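Sniffer CG10964-PA (Drosophila melanogaster, PDB 1SNY) probably reduces carbonyl compounds with NADPH, as a carbonyl reductase of the short-chain dehydrogenase/reductase family with a Rossmann fold. Local coordinates at residues I24-C29 with L35-A40; V215-G220 with G240-T245; H75-D80 with D88-D93. All coordinates share one frame; numbering follows the deposited sequence.

Contact 1. Residues I24-C29 with L35-A40; sequences ILITGC and LGLVKA. With NAP (NADP nicotinamide-adenine-dinucleotide phosphate), chain B.
Cys29 and Leu35 bring the two backbones to within 4.4 Å, CA to CA, where strand 23-26 has run out into a loop and helix 32-42 is already under way. This is the first beta-alpha turn of the Rossmann fold, and Thr27 and Gly28 open the glycine-rich dinucleotide-binding sequence of the short-chain dehydrogenases. No hydrogen bond joins 24-29 to 35-40. Instead the carbonyl of Cys29 meets the side of Leu35: Cys29 O lies only 3.1 Å from Leu35 CB, a close polar-to-carbon contact, and Leu35 CD1 folds back to the same oxygen. Leu35 N is also near, but the angle is too poor for a bond.

Gly28, with a phi of 65°, turns the chain up against the cofactor. Its CA stands 3.4 Å from O3B of the adenosine ribose of NAP, and a CB built on it would run into O4B of that sugar. The chain around it is tied on both sides: Gly28 N bonds to Thr54 OG1 of strand 50-55, and the Thr27 hydroxyl oxygen takes bonds from the amides of Asn109 and Ala110, just past strand 105-108.

Further in, the contact is apolar. Ile26 points at the helix and reaches Leu37 with the end of its chain, CD1 to Leu37 CB 4.3 Å. From there Leu37 also touches Phe107 of strand 105-108 and residues of helix 235-248, so it sits where the sheet and the two helices come together. Cys29 bends its thiol back toward the strand side, with SG anti to the carbonyl carbon (chi1 -58°), and this sets both of its side-chain atoms against one methyl: Val38 CG2 is 3.8 Å from Cys29 CB and 3.9 Å from Cys29 SG.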
# COMPACT_ATOMS: atom_id res chain seq x y z
N ILE A 24 -2.34 -27.54 1.10
CA ILE A 24 -2.19 -26.18 0.61
C ILE A 24 -3.55 -25.59 0.30
O ILE A 24 -4.45 -26.29 -0.18
CB ILE A 24 -1.29 -26.13 -0.65
CG1 ILE A 24 -1.24 -24.71 -1.21
CG2 ILE A 24 -1.81 -27.10 -1.71
CD1 ILE A 24 -0.19 -24.53 -2.30
N LEU A 25 -3.70 -24.31 0.60
CA LEU A 25 -4.93 -23.57 0.33
C LEU A 25 -4.57 -22.49 -0.69
O LEU A 25 -3.68 -21.67 -0.44
CB LEU A 25 -5.45 -22.91 1.60
CG LEU A 25 -6.59 -21.91 1.37
CD1 LEU A 25 -7.77 -22.64 0.75
CD2 LEU A 25 -6.99 -21.25 2.67
N ILE A 26 -5.23 -22.50 -1.85
CA ILE A 26 -4.98 -21.51 -2.90
C ILE A 26 -6.29 -20.80 -3.23
O ILE A 26 -7.29 -21.46 -3.53
CB ILE A 26 -4.44 -22.18 -4.18
CG1 ILE A 26 -3.20 -23.02 -3.84
CG2 ILE A 26 -4.08 -21.11 -5.20
CD1 ILE A 26 -2.67 -23.84 -5.00
N THR A 27 -6.28 -19.47 -3.19
CA THR A 27 -7.48 -18.69 -3.49
C THR A 27 -7.56 -18.32 -4.97
O THR A 27 -6.53 -18.09 -5.61
CB THR A 27 -7.53 -17.40 -2.64
OG1 THR A 27 -6.35 -16.61 -2.88
CG2 THR A 27 -7.61 -17.75 -1.16
N GLY A 28 -8.78 -18.29 -5.52
CA GLY A 28 -8.99 -17.97 -6.93
C GLY A 28 -8.41 -19.00 -7.90
O GLY A 28 -7.43 -18.70 -8.61
N CYS A 29 -9.00 -20.19 -7.97
CA CYS A 29 -8.47 -21.25 -8.84
C CYS A 29 -9.28 -21.63 -10.08
O CYS A 29 -8.89 -22.55 -10.81
CB CYS A 29 -8.21 -22.51 -8.01
SG CYS A 29 -7.06 -22.26 -6.65
N LEU A 35 -5.71 -21.65 -11.35
CA LEU A 35 -5.97 -22.93 -12.00
C LEU A 35 -4.67 -23.55 -12.49
O LEU A 35 -4.48 -24.76 -12.43
CB LEU A 35 -6.91 -22.71 -13.19
CG LEU A 35 -7.27 -23.93 -14.03
CD1 LEU A 35 -8.09 -24.92 -13.20
CD2 LEU A 35 -8.06 -23.48 -15.25
N GLY A 36 -3.77 -22.70 -12.98
CA GLY A 36 -2.49 -23.18 -13.48
C GLY A 36 -1.68 -23.82 -12.37
O GLY A 36 -1.02 -24.84 -12.59
N LEU A 37 -1.73 -23.22 -11.19
CA LEU A 37 -1.00 -23.74 -10.04
C LEU A 37 -1.57 -25.09 -9.62
O LEU A 37 -0.82 -26.00 -9.30
CB LEU A 37 -1.08 -22.76 -8.86
CG LEU A 37 -0.31 -21.44 -8.97
CD1 LEU A 37 -0.62 -20.58 -7.76
CD2 LEU A 37 1.19 -21.72 -9.06
N VAL A 38 -2.89 -25.20 -9.62
CA VAL A 38 -3.54 -26.45 -9.25
C VAL A 38 -2.98 -27.58 -10.11
O VAL A 38 -2.49 -28.58 -9.60
CB VAL A 38 -5.07 -26.39 -9.46
CG1 VAL A 38 -5.70 -27.73 -9.12
CG2 VAL A 38 -5.67 -25.30 -8.60
N LYS A 39 -3.05 -27.40 -11.43
CA LYS A 39 -2.56 -28.41 -12.36
C LYS A 39 -1.08 -28.72 -12.15
O LYS A 39 -0.68 -29.88 -12.16
CB LYS A 39 -2.79 -27.97 -13.80
CG LYS A 39 -4.25 -27.74 -14.15
CD LYS A 39 -4.40 -27.28 -15.60
CE LYS A 39 -5.85 -26.99 -15.94
NZ LYS A 39 -5.99 -26.44 -17.32
N ALA A 40 -0.27 -27.69 -11.96
CA ALA A 40 1.16 -27.89 -11.75
C ALA A 40 1.42 -28.65 -10.45
O ALA A 40 2.38 -29.41 -10.36
CB ALA A 40 1.88 -26.55 -11.72
PA NAP B . -7.37 -13.47 -13.25
O1A NAP B . -8.19 -12.32 -13.35
O2A NAP B . -7.20 -14.52 -14.32
O5B NAP B . -7.76 -14.29 -11.94
C5B NAP B . -8.05 -13.58 -10.71
C4B NAP B . -8.60 -14.73 -9.81
O4B NAP B . -8.93 -14.12 -8.48
C3B NAP B . -9.96 -15.34 -10.27
O3B NAP B . -9.93 -16.73 -9.93
C2B NAP B . -10.97 -14.53 -9.49
O2B NAP B . -12.27 -15.10 -9.33
C1B NAP B . -10.27 -14.35 -8.13
N9A NAP B . -10.90 -13.26 -7.40
C8A NAP B . -10.99 -11.91 -7.65
N7A NAP B . -11.68 -11.24 -6.74
C5A NAP B . -12.06 -12.22 -5.84
C6A NAP B . -12.81 -12.12 -4.65
N6A NAP B . -13.36 -11.00 -4.12
N1A NAP B . -13.02 -13.31 -3.93
C2A NAP B . -12.51 -14.54 -4.39
N3A NAP B . -11.77 -14.66 -5.55
C4A NAP B . -11.57 -13.47 -6.24
O3 NAP B . -5.90 -13.01 -12.92
PN NAP B . -4.54 -13.78 -12.73
O1N NAP B . -3.57 -13.37 -13.76
O2N NAP B . -4.88 -15.23 -12.68
O5D NAP B . -4.03 -13.21 -11.35
C5D NAP B . -3.55 -14.13 -10.30
C4D NAP B . -2.73 -13.34 -9.31
O4D NAP B . -1.45 -12.99 -9.90
C3D NAP B . -3.35 -11.97 -8.85
O3D NAP B . -3.14 -11.76 -7.44
C2D NAP B . -2.62 -10.97 -9.73
O2D NAP B . -2.63 -9.66 -9.22
C1D NAP B . -1.25 -11.54 -9.80
N1N NAP B . -0.44 -11.22 -10.99
C2N NAP B . -0.77 -11.57 -12.34
C3N NAP B . 0.12 -11.18 -13.35
C7N NAP B . -0.19 -11.53 -14.81
O7N NAP B . 0.63 -11.17 -15.64
N7N NAP B . -1.27 -12.17 -15.14
C4N NAP B . 1.36 -10.46 -13.04
C5N NAP B . 1.64 -10.15 -11.69
C6N NAP B . 0.75 -10.52 -10.65
P2B NAP B . -13.50 -14.82 -10.38
O1X NAP B . -13.25 -15.74 -11.58
O2X NAP B . -14.67 -15.22 -9.55
O3X NAP B . -13.44 -13.35 -10.77

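Contact 2. Residues V215-G220 with G240-T245; sequences VSLHPG and GQIVQT. With NAP (NADP nicotinamide-adenine-dinucleotide phosphate), chain B.
Ile242 of helix 235-248 packs on Leu217 and Pro219, at the end of strand 213-217 in the Rossmann fold. Here the chain passes into the Pro-Gly turn that closes over the nicotinamide end of NAP. From CB, Ile242 branches two ways. CG2, anti to the backbone N, brushes Leu217 CD2 at 4.2 Å and also packs on Leu37 of helix 32-42. CG1 takes the other branch (chi1 -67°), passing the same leucine methyl on its way out. The chain then runs on extended, and its tip drops into the corner between strand and turn: CD1 lies 4.0 Å from Leu217 CD2 and presses on Pro219 CB at 3.5 Å, tighter than carbons usually pack. The Leu217 and Ile242 side chains cross obliquely, and the other leucine methyl, CD1, approaches Thr245 CG2 one helical turn further along. The hydroxyl of that threonine is hydrogen-bonded to Tyr260 O.

Pro219 stands between Ile242 and the cofactor. While CB backs onto Ile242, CG and CD lie over the nicotinamide, CG being 3.7 Å from both C5N and C6N of NAP. Replacing this proline by a glycine would probably leave the tip of Ile242 without its backing and the nicotinamide ring without the carbons that lie over it, so that both could shift.

The turn also folds back on itself. His218 points away from the helix, and its ring has Gly220 N 3.2 Å above the plane, over the centre, with NAP C5N at its edge. Pro219 O is hydrogen-bonded to Ser238 OG, and Gly220 O comes 3.4 Å from C4N of NAP, the nicotinamide carbon that carries the hydride in NADPH.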
# COMPACT_ATOMS: atom_id res chain seq x y z
N VAL A 215 6.47 -14.83 1.82
CA VAL A 215 7.15 -14.19 0.71
C VAL A 215 6.16 -13.67 -0.29
O VAL A 215 5.06 -14.21 -0.44
CB VAL A 215 8.08 -15.19 -0.05
CG1 VAL A 215 9.05 -15.87 0.92
CG2 VAL A 215 7.24 -16.22 -0.77
N SER A 216 6.53 -12.59 -0.97
CA SER A 216 5.71 -12.04 -2.03
C SER A 216 6.34 -12.59 -3.30
O SER A 216 7.57 -12.66 -3.41
CB SER A 216 5.79 -10.51 -2.07
OG SER A 216 5.01 -9.94 -1.04
N LEU A 217 5.51 -12.99 -4.25
CA LEU A 217 6.05 -13.54 -5.48
C LEU A 217 5.38 -12.99 -6.71
O LEU A 217 4.15 -12.92 -6.80
CB LEU A 217 5.95 -15.08 -5.44
CG LEU A 217 6.56 -15.89 -6.59
CD1 LEU A 217 7.05 -17.23 -6.07
CD2 LEU A 217 5.54 -16.09 -7.70
N HIS A 218 6.20 -12.56 -7.66
CA HIS A 218 5.73 -12.04 -8.93
C HIS A 218 5.80 -13.23 -9.87
O HIS A 218 6.86 -13.83 -10.04
CB HIS A 218 6.65 -10.92 -9.43
CG HIS A 218 6.41 -10.51 -10.84
ND1 HIS A 218 5.20 -10.03 -11.28
CD2 HIS A 218 7.22 -10.53 -11.93
CE1 HIS A 218 5.28 -9.76 -12.58
NE2 HIS A 218 6.49 -10.05 -12.99
N PRO A 219 4.67 -13.61 -10.48
CA PRO A 219 4.60 -14.75 -11.39
C PRO A 219 5.12 -14.43 -12.79
O PRO A 219 5.02 -15.26 -13.69
CB PRO A 219 3.11 -15.07 -11.40
CG PRO A 219 2.50 -13.69 -11.36
CD PRO A 219 3.33 -13.00 -10.30
N GLY A 220 5.69 -13.24 -12.95
CA GLY A 220 6.17 -12.83 -14.25
C GLY A 220 4.95 -12.33 -15.00
O GLY A 220 3.84 -12.36 -14.47
N GLY A 240 4.47 -23.59 -13.53
CA GLY A 240 5.38 -24.71 -13.39
C GLY A 240 6.60 -24.27 -12.61
O GLY A 240 7.02 -24.91 -11.65
N GLN A 241 7.19 -23.15 -13.03
CA GLN A 241 8.37 -22.63 -12.36
C GLN A 241 8.00 -22.12 -10.96
O GLN A 241 8.80 -22.23 -10.03
CB GLN A 241 8.99 -21.50 -13.18
CG GLN A 241 9.31 -21.89 -14.61
CD GLN A 241 10.06 -20.80 -15.36
OE1 GLN A 241 11.21 -20.49 -15.05
NE2 GLN A 241 9.40 -20.20 -16.35
N ILE A 242 6.80 -21.56 -10.82
CA ILE A 242 6.37 -21.05 -9.52
C ILE A 242 6.34 -22.17 -8.48
O ILE A 242 6.96 -22.06 -7.42
CB ILE A 242 4.96 -20.41 -9.60
CG1 ILE A 242 5.03 -19.14 -10.45
CG2 ILE A 242 4.45 -20.10 -8.20
CD1 ILE A 242 3.73 -18.36 -10.52
N VAL A 243 5.61 -23.24 -8.79
CA VAL A 243 5.51 -24.39 -7.89
C VAL A 243 6.91 -24.89 -7.56
O VAL A 243 7.20 -25.29 -6.44
CB VAL A 243 4.73 -25.55 -8.55
CG1 VAL A 243 4.77 -26.78 -7.65
CG2 VAL A 243 3.29 -25.12 -8.81
N GLN A 244 7.79 -24.84 -8.56
CA GLN A 244 9.16 -25.28 -8.37
C GLN A 244 9.91 -24.30 -7.47
O GLN A 244 10.61 -24.70 -6.55
CB GLN A 244 9.86 -25.39 -9.73
CG GLN A 244 10.92 -26.47 -9.81
CD GLN A 244 10.38 -27.84 -9.40
OE1 GLN A 244 9.40 -28.34 -9.98
NE2 GLN A 244 11.01 -28.45 -8.41
N THR A 245 9.74 -23.01 -7.74
CA THR A 245 10.40 -21.97 -6.96
C THR A 245 9.99 -21.96 -5.49
O THR A 245 10.83 -21.91 -4.60
CB THR A 245 10.12 -20.57 -7.55
OG1 THR A 245 10.82 -20.44 -8.79
CG2 THR A 245 10.58 -19.48 -6.59
PA NAP B . -7.37 -13.47 -13.25
O1A NAP B . -8.19 -12.32 -13.35
O2A NAP B . -7.20 -14.52 -14.32
O5B NAP B . -7.76 -14.29 -11.94
C5B NAP B . -8.05 -13.58 -10.71
C4B NAP B . -8.60 -14.73 -9.81
O4B NAP B . -8.93 -14.12 -8.48
C3B NAP B . -9.96 -15.34 -10.27
O3B NAP B . -9.93 -16.73 -9.93
C2B NAP B . -10.97 -14.53 -9.49
O2B NAP B . -12.27 -15.10 -9.33
C1B NAP B . -10.27 -14.35 -8.13
N9A NAP B . -10.90 -13.26 -7.40
C8A NAP B . -10.99 -11.91 -7.65
N7A NAP B . -11.68 -11.24 -6.74
C5A NAP B . -12.06 -12.22 -5.84
C6A NAP B . -12.81 -12.12 -4.65
N6A NAP B . -13.36 -11.00 -4.12
N1A NAP B . -13.02 -13.31 -3.93
C2A NAP B . -12.51 -14.54 -4.39
N3A NAP B . -11.77 -14.66 -5.55
C4A NAP B . -11.57 -13.47 -6.24
O3 NAP B . -5.90 -13.01 -12.92
PN NAP B . -4.54 -13.78 -12.73
O1N NAP B . -3.57 -13.37 -13.76
O2N NAP B . -4.88 -15.23 -12.68
O5D NAP B . -4.03 -13.21 -11.35
C5D NAP B . -3.55 -14.13 -10.30
C4D NAP B . -2.73 -13.34 -9.31
O4D NAP B . -1.45 -12.99 -9.90
C3D NAP B . -3.35 -11.97 -8.85
O3D NAP B . -3.14 -11.76 -7.44
C2D NAP B . -2.62 -10.97 -9.73
O2D NAP B . -2.63 -9.66 -9.22
C1D NAP B . -1.25 -11.54 -9.80
N1N NAP B . -0.44 -11.22 -10.99
C2N NAP B . -0.77 -11.57 -12.34
C3N NAP B . 0.12 -11.18 -13.35
C7N NAP B . -0.19 -11.53 -14.81
O7N NAP B . 0.63 -11.17 -15.64
N7N NAP B . -1.27 -12.17 -15.14
C4N NAP B . 1.36 -10.46 -13.04
C5N NAP B . 1.64 -10.15 -11.69
C6N NAP B . 0.75 -10.52 -10.65
P2B NAP B . -13.50 -14.82 -10.38
O1X NAP B . -13.25 -15.74 -11.58
O2X NAP B . -14.67 -15.22 -9.55
O3X NAP B . -13.44 -13.35 -10.77

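Contact 3. Residues H75-D80 with D88-D93; sequences HILEID and DKLVAD. With NAP (NADP nicotinamide-adenine-dinucleotide phosphate), chain B.
Leu77 and Leu90 meet methyl to methyl, their side chains set at a slant to one another between strand 74-78 and helix 87-98. Leu77 points toward the helix. Leu90 starts out pointing along the interface, but with CG anti to the backbone N (chi1 -175°) its fork swings over toward the strand, and one prong does the touching: Leu90 CD1 is 3.4 Å from Leu77 CD1, a tight fit for two methyls, and 3.9 Å from Leu77 CB. Ile79 approaches the same prong as well, its CG2 branch 4.3 Å from Leu90 CD1, so the methyl touches two residues, one in the strand and one just beyond it, that both point toward the helix. Leu77 also rests on Phe52 of the neighbouring strand, while Leu90 packs behind on Leu141 of helix 124-155.

Further along the helix, Leu77 CD2 brushes Asp93 CB at 4.4 Å, and there the apolar contact gives way to charge. The carboxylate of Asp93 is gripped by Lys89 one turn earlier in the helix: Lys89 NZ gives a hydrogen bond of 3.0 Å to each of Asp93 OD1 and OD2, both through their syn lone pairs. A forked salt bridge of this kind is likely to hold the carboxylate against rotation.

Beyond Ile79 the loop puts Asp80 beside the adenine of NAP. Its OD2 takes a weak, bent hydrogen bond from the amino group N6A, 3.3 Å long with an angle of 141° at the proton, and OD1 forms a salt bridge with Arg82. An acidic residue just beyond the third strand, placed at the adenine amino group, is characteristic of the adenine site in the Rossmann fold of short-chain dehydrogenases.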
# COMPACT_ATOMS: atom_id res chain seq x y z
N HIS A 75 -9.98 -30.24 -3.01
CA HIS A 75 -11.14 -29.88 -2.19
C HIS A 75 -11.61 -28.50 -2.63
O HIS A 75 -10.86 -27.53 -2.53
CB HIS A 75 -10.75 -29.83 -0.71
CG HIS A 75 -10.26 -31.13 -0.16
ND1 HIS A 75 -11.12 -32.12 0.28
CD2 HIS A 75 -9.01 -31.61 0.03
CE1 HIS A 75 -10.42 -33.16 0.71
NE2 HIS A 75 -9.14 -32.87 0.57
N ILE A 76 -12.84 -28.41 -3.10
CA ILE A 76 -13.37 -27.12 -3.54
C ILE A 76 -14.18 -26.45 -2.44
O ILE A 76 -15.13 -27.03 -1.90
CB ILE A 76 -14.26 -27.28 -4.79
CG1 ILE A 76 -13.46 -27.95 -5.91
CG2 ILE A 76 -14.77 -25.91 -5.24
CD1 ILE A 76 -14.23 -28.12 -7.20
N LEU A 77 -13.79 -25.23 -2.09
CA LEU A 77 -14.47 -24.45 -1.07
C LEU A 77 -15.04 -23.22 -1.76
O LEU A 77 -14.31 -22.51 -2.45
CB LEU A 77 -13.48 -24.04 0.03
CG LEU A 77 -12.67 -25.16 0.68
CD1 LEU A 77 -11.59 -24.57 1.59
CD2 LEU A 77 -13.60 -26.06 1.48
N GLU A 78 -16.33 -22.96 -1.58
CA GLU A 78 -16.95 -21.81 -2.22
C GLU A 78 -17.07 -20.64 -1.25
O GLU A 78 -17.61 -20.78 -0.15
CB GLU A 78 -18.33 -22.18 -2.78
CG GLU A 78 -18.97 -21.06 -3.59
CD GLU A 78 -20.24 -21.50 -4.30
OE1 GLU A 78 -20.13 -22.21 -5.33
OE2 GLU A 78 -21.34 -21.15 -3.82
N ILE A 79 -16.57 -19.48 -1.68
CA ILE A 79 -16.60 -18.30 -0.83
C ILE A 79 -16.16 -17.06 -1.60
O ILE A 79 -15.39 -17.15 -2.55
CB ILE A 79 -15.64 -18.49 0.37
CG1 ILE A 79 -15.50 -17.18 1.16
CG2 ILE A 79 -14.27 -18.94 -0.13
CD1 ILE A 79 -14.62 -17.30 2.39
N ASP A 80 -16.68 -15.90 -1.19
CA ASP A 80 -16.27 -14.64 -1.80
C ASP A 80 -15.42 -14.02 -0.70
O ASP A 80 -15.93 -13.59 0.34
CB ASP A 80 -17.46 -13.74 -2.13
CG ASP A 80 -17.04 -12.45 -2.82
OD1 ASP A 80 -17.70 -12.04 -3.80
OD2 ASP A 80 -16.04 -11.84 -2.38
N ASP A 88 -14.27 -17.78 9.36
CA ASP A 88 -14.33 -18.72 10.47
C ASP A 88 -14.71 -20.12 10.02
O ASP A 88 -14.15 -21.11 10.48
CB ASP A 88 -15.32 -18.23 11.53
CG ASP A 88 -14.69 -17.27 12.53
OD1 ASP A 88 -15.44 -16.68 13.35
OD2 ASP A 88 -13.45 -17.11 12.49
N LYS A 89 -15.66 -20.21 9.09
CA LYS A 89 -16.10 -21.51 8.60
C LYS A 89 -15.11 -22.09 7.61
O LYS A 89 -14.94 -23.31 7.53
CB LYS A 89 -17.48 -21.42 7.95
CG LYS A 89 -18.07 -22.79 7.66
CD LYS A 89 -19.36 -22.71 6.88
CE LYS A 89 -19.95 -24.10 6.69
NZ LYS A 89 -18.97 -25.05 6.09
N LEU A 90 -14.46 -21.23 6.83
CA LEU A 90 -13.49 -21.71 5.86
C LEU A 90 -12.44 -22.50 6.63
O LEU A 90 -12.15 -23.65 6.31
CB LEU A 90 -12.82 -20.54 5.14
CG LEU A 90 -11.86 -20.94 4.01
CD1 LEU A 90 -12.66 -21.57 2.88
CD2 LEU A 90 -11.10 -19.72 3.50
N VAL A 91 -11.90 -21.87 7.67
CA VAL A 91 -10.88 -22.50 8.51
C VAL A 91 -11.42 -23.73 9.22
O VAL A 91 -10.68 -24.69 9.46
CB VAL A 91 -10.32 -21.50 9.55
CG1 VAL A 91 -9.54 -22.23 10.62
CG2 VAL A 91 -9.42 -20.49 8.85
N ALA A 92 -12.70 -23.71 9.57
CA ALA A 92 -13.31 -24.84 10.25
C ALA A 92 -13.26 -26.05 9.33
O ALA A 92 -12.80 -27.12 9.72
CB ALA A 92 -14.76 -24.52 10.62
N ASP A 93 -13.72 -25.87 8.09
CA ASP A 93 -13.73 -26.95 7.12
C ASP A 93 -12.32 -27.51 6.90
O ASP A 93 -12.14 -28.71 6.76
CB ASP A 93 -14.32 -26.48 5.79
CG ASP A 93 -15.73 -25.94 5.94
OD1 ASP A 93 -16.46 -26.42 6.84
OD2 ASP A 93 -16.12 -25.05 5.16
PA NAP B . -7.37 -13.47 -13.25
O1A NAP B . -8.19 -12.32 -13.35
O2A NAP B . -7.20 -14.52 -14.32
O5B NAP B . -7.76 -14.29 -11.94
C5B NAP B . -8.05 -13.58 -10.71
C4B NAP B . -8.60 -14.73 -9.81
O4B NAP B . -8.93 -14.12 -8.48
C3B NAP B . -9.96 -15.34 -10.27
O3B NAP B . -9.93 -16.73 -9.93
C2B NAP B . -10.97 -14.53 -9.49
O2B NAP B . -12.27 -15.10 -9.33
C1B NAP B . -10.27 -14.35 -8.13
N9A NAP B . -10.90 -13.26 -7.40
C8A NAP B . -10.99 -11.91 -7.65
N7A NAP B . -11.68 -11.24 -6.74
C5A NAP B . -12.06 -12.22 -5.84
C6A NAP B . -12.81 -12.12 -4.65
N6A NAP B . -13.36 -11.00 -4.12
N1A NAP B . -13.02 -13.31 -3.93
C2A NAP B . -12.51 -14.54 -4.39
N3A NAP B . -11.77 -14.66 -5.55
C4A NAP B . -11.57 -13.47 -6.24
O3 NAP B . -5.90 -13.01 -12.92
PN NAP B . -4.54 -13.78 -12.73
O1N NAP B . -3.57 -13.37 -13.76
O2N NAP B . -4.88 -15.23 -12.68
O5D NAP B . -4.03 -13.21 -11.35
C5D NAP B . -3.55 -14.13 -10.30
C4D NAP B . -2.73 -13.34 -9.31
O4D NAP B . -1.45 -12.99 -9.90
C3D NAP B . -3.35 -11.97 -8.85
O3D NAP B . -3.14 -11.76 -7.44
C2D NAP B . -2.62 -10.97 -9.73
O2D NAP B . -2.63 -9.66 -9.22
C1D NAP B . -1.25 -11.54 -9.80
N1N NAP B . -0.44 -11.22 -10.99
C2N NAP B . -0.77 -11.57 -12.34
C3N NAP B . 0.12 -11.18 -13.35
C7N NAP B . -0.19 -11.53 -14.81
O7N NAP B . 0.63 -11.17 -15.64
N7N NAP B . -1.27 -12.17 -15.14
C4N NAP B . 1.36 -10.46 -13.04
C5N NAP B . 1.64 -10.15 -11.69
C6N NAP B . 0.75 -10.52 -10.65
P2B NAP B . -13.50 -14.82 -10.38
O1X NAP B . -13.25 -15.74 -11.58
O2X NAP B . -14.67 -15.22 -9.55
O3X NAP B . -13.44 -13.35 -10.77

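In the fold
All three contacts pair a strand of one parallel sheet with the helix that follows it, and all reach NAP from the ends of their strands. Along the chain they come in the order contact 1, contact 3, contact 2, but across the sheet contact 1 sits between the others. Strand 74-78 of contact 3 is an outermost strand. The centres of contacts 1 and 2 are about 12 Å apart, and their helices touch, Ala40 CB to Val243 CG2 at 3.5 Å. Contacts 2 and 3, with centres about 24 Å apart, do not meet. The cofactor spans them: adenine at contact 3, adenosine ribose at contact 1, nicotinamide at contact 2.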